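PDB 4FO0: actin-related protein 8 from Homo sapiens, which binds ATP with low basal ATPase activity, helps organise mitotic chromosomes and is a proposed core component of the INO80 chromatin-remodelling complex. Local coordinates for residues A[64-75]-A[365-373]. Sequence-based numbering, arbitrary orientation.
Sequences EGLNKPESNEQR and ATFGIVGQK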
# COMPACT_ATOMS: atom_id res chain seq x y z
N GLU A 64 -15.45 2.13 -7.27
CA GLU A 64 -16.55 1.64 -8.10
C GLU A 64 -17.01 0.23 -7.72
O GLU A 64 -16.20 -0.62 -7.35
CB GLU A 64 -16.16 1.61 -9.57
CG GLU A 64 -16.20 2.94 -10.29
CD GLU A 64 -15.58 2.84 -11.67
OE1 GLU A 64 -14.90 3.80 -12.10
OE2 GLU A 64 -15.75 1.78 -12.32
N GLY A 65 -18.31 -0.01 -7.83
CA GLY A 65 -18.84 -1.35 -7.68
C GLY A 65 -19.27 -1.75 -6.28
O GLY A 65 -19.68 -2.88 -6.08
N LEU A 66 -19.19 -0.83 -5.32
CA LEU A 66 -19.59 -1.15 -3.95
C LEU A 66 -21.11 -1.19 -3.77
O LEU A 66 -21.60 -1.74 -2.79
CB LEU A 66 -18.99 -0.16 -2.96
CG LEU A 66 -17.50 -0.28 -2.71
CD1 LEU A 66 -17.10 0.73 -1.65
CD2 LEU A 66 -17.12 -1.70 -2.28
N ASN A 67 -21.84 -0.58 -4.70
CA ASN A 67 -23.30 -0.49 -4.56
C ASN A 67 -24.09 -1.05 -5.73
O ASN A 67 -25.18 -0.57 -6.03
CB ASN A 67 -23.74 0.94 -4.27
CG ASN A 67 -23.28 1.42 -2.91
OD1 ASN A 67 -23.69 0.88 -1.87
ND2 ASN A 67 -22.43 2.45 -2.89
N LYS A 68 -23.56 -2.06 -6.40
CA LYS A 68 -24.35 -2.80 -7.36
C LYS A 68 -25.48 -3.52 -6.61
O LYS A 68 -25.43 -3.65 -5.39
CB LYS A 68 -23.48 -3.80 -8.11
CG LYS A 68 -22.32 -3.20 -8.85
CD LYS A 68 -22.79 -2.21 -9.88
CE LYS A 68 -21.65 -1.83 -10.82
NZ LYS A 68 -22.14 -1.12 -12.03
N PRO A 69 -26.50 -3.98 -7.35
CA PRO A 69 -27.58 -4.78 -6.74
C PRO A 69 -27.06 -6.00 -5.97
O PRO A 69 -27.61 -6.37 -4.93
CB PRO A 69 -28.38 -5.23 -7.96
CG PRO A 69 -28.19 -4.11 -8.94
CD PRO A 69 -26.78 -3.63 -8.75
N GLU A 70 -26.00 -6.61 -6.47
CA GLU A 70 -25.46 -7.81 -5.84
C GLU A 70 -24.52 -7.51 -4.68
O GLU A 70 -24.19 -8.41 -3.91
CB GLU A 70 -24.75 -8.69 -6.88
CG GLU A 70 -25.59 -9.00 -8.12
CD GLU A 70 -25.39 -8.00 -9.27
OE1 GLU A 70 -25.16 -6.78 -9.03
OE2 GLU A 70 -25.47 -8.43 -10.44
N SER A 71 -24.09 -6.26 -4.55
CA SER A 71 -23.02 -5.93 -3.61
C SER A 71 -23.34 -6.34 -2.19
O SER A 71 -22.47 -6.85 -1.48
CB SER A 71 -22.69 -4.44 -3.63
OG SER A 71 -21.96 -4.12 -4.80
N ASN A 72 -24.57 -6.13 -1.78
CA ASN A 72 -24.92 -6.38 -0.41
C ASN A 72 -24.96 -7.87 -0.09
O ASN A 72 -24.42 -8.30 0.93
CB ASN A 72 -26.24 -5.72 -0.05
CG ASN A 72 -26.34 -5.42 1.41
OD1 ASN A 72 -25.97 -4.34 1.86
ND2 ASN A 72 -26.81 -6.40 2.19
N GLU A 73 -25.57 -8.65 -0.97
CA GLU A 73 -25.58 -10.10 -0.82
C GLU A 73 -24.17 -10.70 -0.82
O GLU A 73 -23.85 -11.53 0.03
CB GLU A 73 -26.41 -10.76 -1.91
CG GLU A 73 -26.25 -12.27 -1.95
CD GLU A 73 -27.50 -12.98 -2.43
OE1 GLU A 73 -28.26 -12.38 -3.22
OE2 GLU A 73 -27.72 -14.14 -2.00
N GLN A 74 -23.35 -10.27 -1.78
CA GLN A 74 -21.97 -10.75 -1.89
C GLN A 74 -21.21 -10.50 -0.60
O GLN A 74 -20.49 -11.37 -0.09
CB GLN A 74 -21.27 -10.08 -3.07
CG GLN A 74 -19.85 -10.59 -3.35
CD GLN A 74 -19.29 -10.03 -4.65
OE1 GLN A 74 -18.37 -9.23 -4.65
NE2 GLN A 74 -19.86 -10.45 -5.77
N ARG A 75 -21.38 -9.30 -0.07
CA ARG A 75 -20.78 -8.91 1.20
C ARG A 75 -21.21 -9.89 2.31
O ARG A 75 -20.36 -10.48 2.99
CB ARG A 75 -21.21 -7.47 1.49
CG ARG A 75 -20.51 -6.76 2.61
CD ARG A 75 -20.94 -5.29 2.62
NE ARG A 75 -20.40 -4.58 1.46
CZ ARG A 75 -21.13 -3.96 0.54
NH1 ARG A 75 -22.47 -3.94 0.64
NH2 ARG A 75 -20.52 -3.36 -0.49
N ALA A 365 -14.56 -11.44 -1.22
CA ALA A 365 -15.93 -11.22 -1.66
C ALA A 365 -16.63 -10.35 -0.62
O ALA A 365 -17.63 -9.68 -0.91
CB ALA A 365 -16.65 -12.53 -1.83
N THR A 366 -16.10 -10.38 0.59
CA THR A 366 -16.66 -9.64 1.72
C THR A 366 -16.71 -8.15 1.43
O THR A 366 -17.55 -7.43 1.97
CB THR A 366 -15.82 -9.89 3.00
OG1 THR A 366 -15.72 -11.29 3.24
CG2 THR A 366 -16.43 -9.23 4.21
N PHE A 367 -15.80 -7.70 0.57
CA PHE A 367 -15.72 -6.29 0.19
C PHE A 367 -16.93 -5.82 -0.59
O PHE A 367 -17.19 -4.62 -0.66
CB PHE A 367 -14.42 -6.00 -0.57
CG PHE A 367 -13.21 -6.14 0.28
CD1 PHE A 367 -13.24 -5.76 1.62
CD2 PHE A 367 -12.05 -6.70 -0.22
CE1 PHE A 367 -12.12 -5.91 2.43
CE2 PHE A 367 -10.93 -6.85 0.58
CZ PHE A 367 -10.96 -6.45 1.90
N GLY A 368 -17.66 -6.77 -1.16
CA GLY A 368 -18.86 -6.50 -1.93
C GLY A 368 -18.61 -5.73 -3.21
O GLY A 368 -19.47 -4.97 -3.65
N ILE A 369 -17.44 -5.90 -3.80
CA ILE A 369 -17.11 -5.23 -5.05
C ILE A 369 -17.63 -6.04 -6.23
O ILE A 369 -17.32 -7.22 -6.37
CB ILE A 369 -15.59 -4.99 -5.21
CG1 ILE A 369 -15.06 -4.15 -4.04
CG2 ILE A 369 -15.29 -4.29 -6.51
CD1 ILE A 369 -13.56 -4.34 -3.77
N VAL A 370 -18.45 -5.41 -7.06
CA VAL A 370 -19.12 -6.12 -8.14
C VAL A 370 -18.85 -5.46 -9.48
O VAL A 370 -18.96 -4.23 -9.63
CB VAL A 370 -20.64 -6.17 -7.90
CG1 VAL A 370 -21.34 -6.87 -9.04
CG2 VAL A 370 -20.94 -6.89 -6.59
N GLY A 371 -18.48 -6.29 -10.46
CA GLY A 371 -18.32 -5.81 -11.81
C GLY A 371 -16.98 -5.20 -12.15
O GLY A 371 -16.87 -4.45 -13.12
N GLN A 372 -15.95 -5.52 -11.38
CA GLN A 372 -14.62 -4.97 -11.64
C GLN A 372 -13.61 -6.06 -11.86
O GLN A 372 -13.76 -7.18 -11.36
CB GLN A 372 -14.18 -4.10 -10.47
CG GLN A 372 -15.31 -3.34 -9.87
CD GLN A 372 -15.76 -2.22 -10.76
OE1 GLN A 372 -14.94 -1.44 -11.24
NE2 GLN A 372 -17.07 -2.14 -11.02
N LYS A 373 -12.58 -5.73 -12.63
CA LYS A 373 -11.42 -6.60 -12.76
C LYS A 373 -10.71 -6.59 -11.41
O LYS A 373 -10.31 -5.53 -10.93
CB LYS A 373 -10.50 -6.10 -13.88
CG LYS A 373 -9.33 -7.02 -14.22
CD LYS A 373 -8.42 -6.36 -15.25
CE LYS A 373 -7.12 -7.11 -15.44
NZ LYS A 373 -7.36 -8.54 -15.75
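Val-370 is packed against the loop that leads into helix 71-88. Its CB lies 3.5 Å from CG of Lys-68, and its CG2 faces Ser-71 OG. With CG1 anti to the backbone N (chi1 178°), the other methyl, CG2, is the one turned to the serine. The backbone adds one bond, from Val-370 N to Gly-65 O at 3.0 Å. Ser-71 OG is 2.9 Å from Gly-368 O. Beside this, Leu-66 CD2 lies alongside Ile-369 CG1 at 3.7 Å. Arg-75 CG sits close to Thr-366 O, and the chain bends at chi3 (-69°). This brings Arg-75 NH2 to Leu-66 O at 3.0 Å, a nearly straight bond in the plane of both groups. Losing this side chain to an alanine would probably leave Leu-66 O without that donor and the loop less firmly tied to the helix. Gln-372 NE2 bonds Val-370 O at 3.1 Å, which holds the Gln-372 side-chain amide beside Gly-65. Helix 280-293 borders the contact, with Arg-285 touching Leu-66 and Trp-289 touching Arg-75. This is structural packing within the actin fold: it joins the loop entering helix 71-88 to the connection between helix 353-359 and strand 375-377.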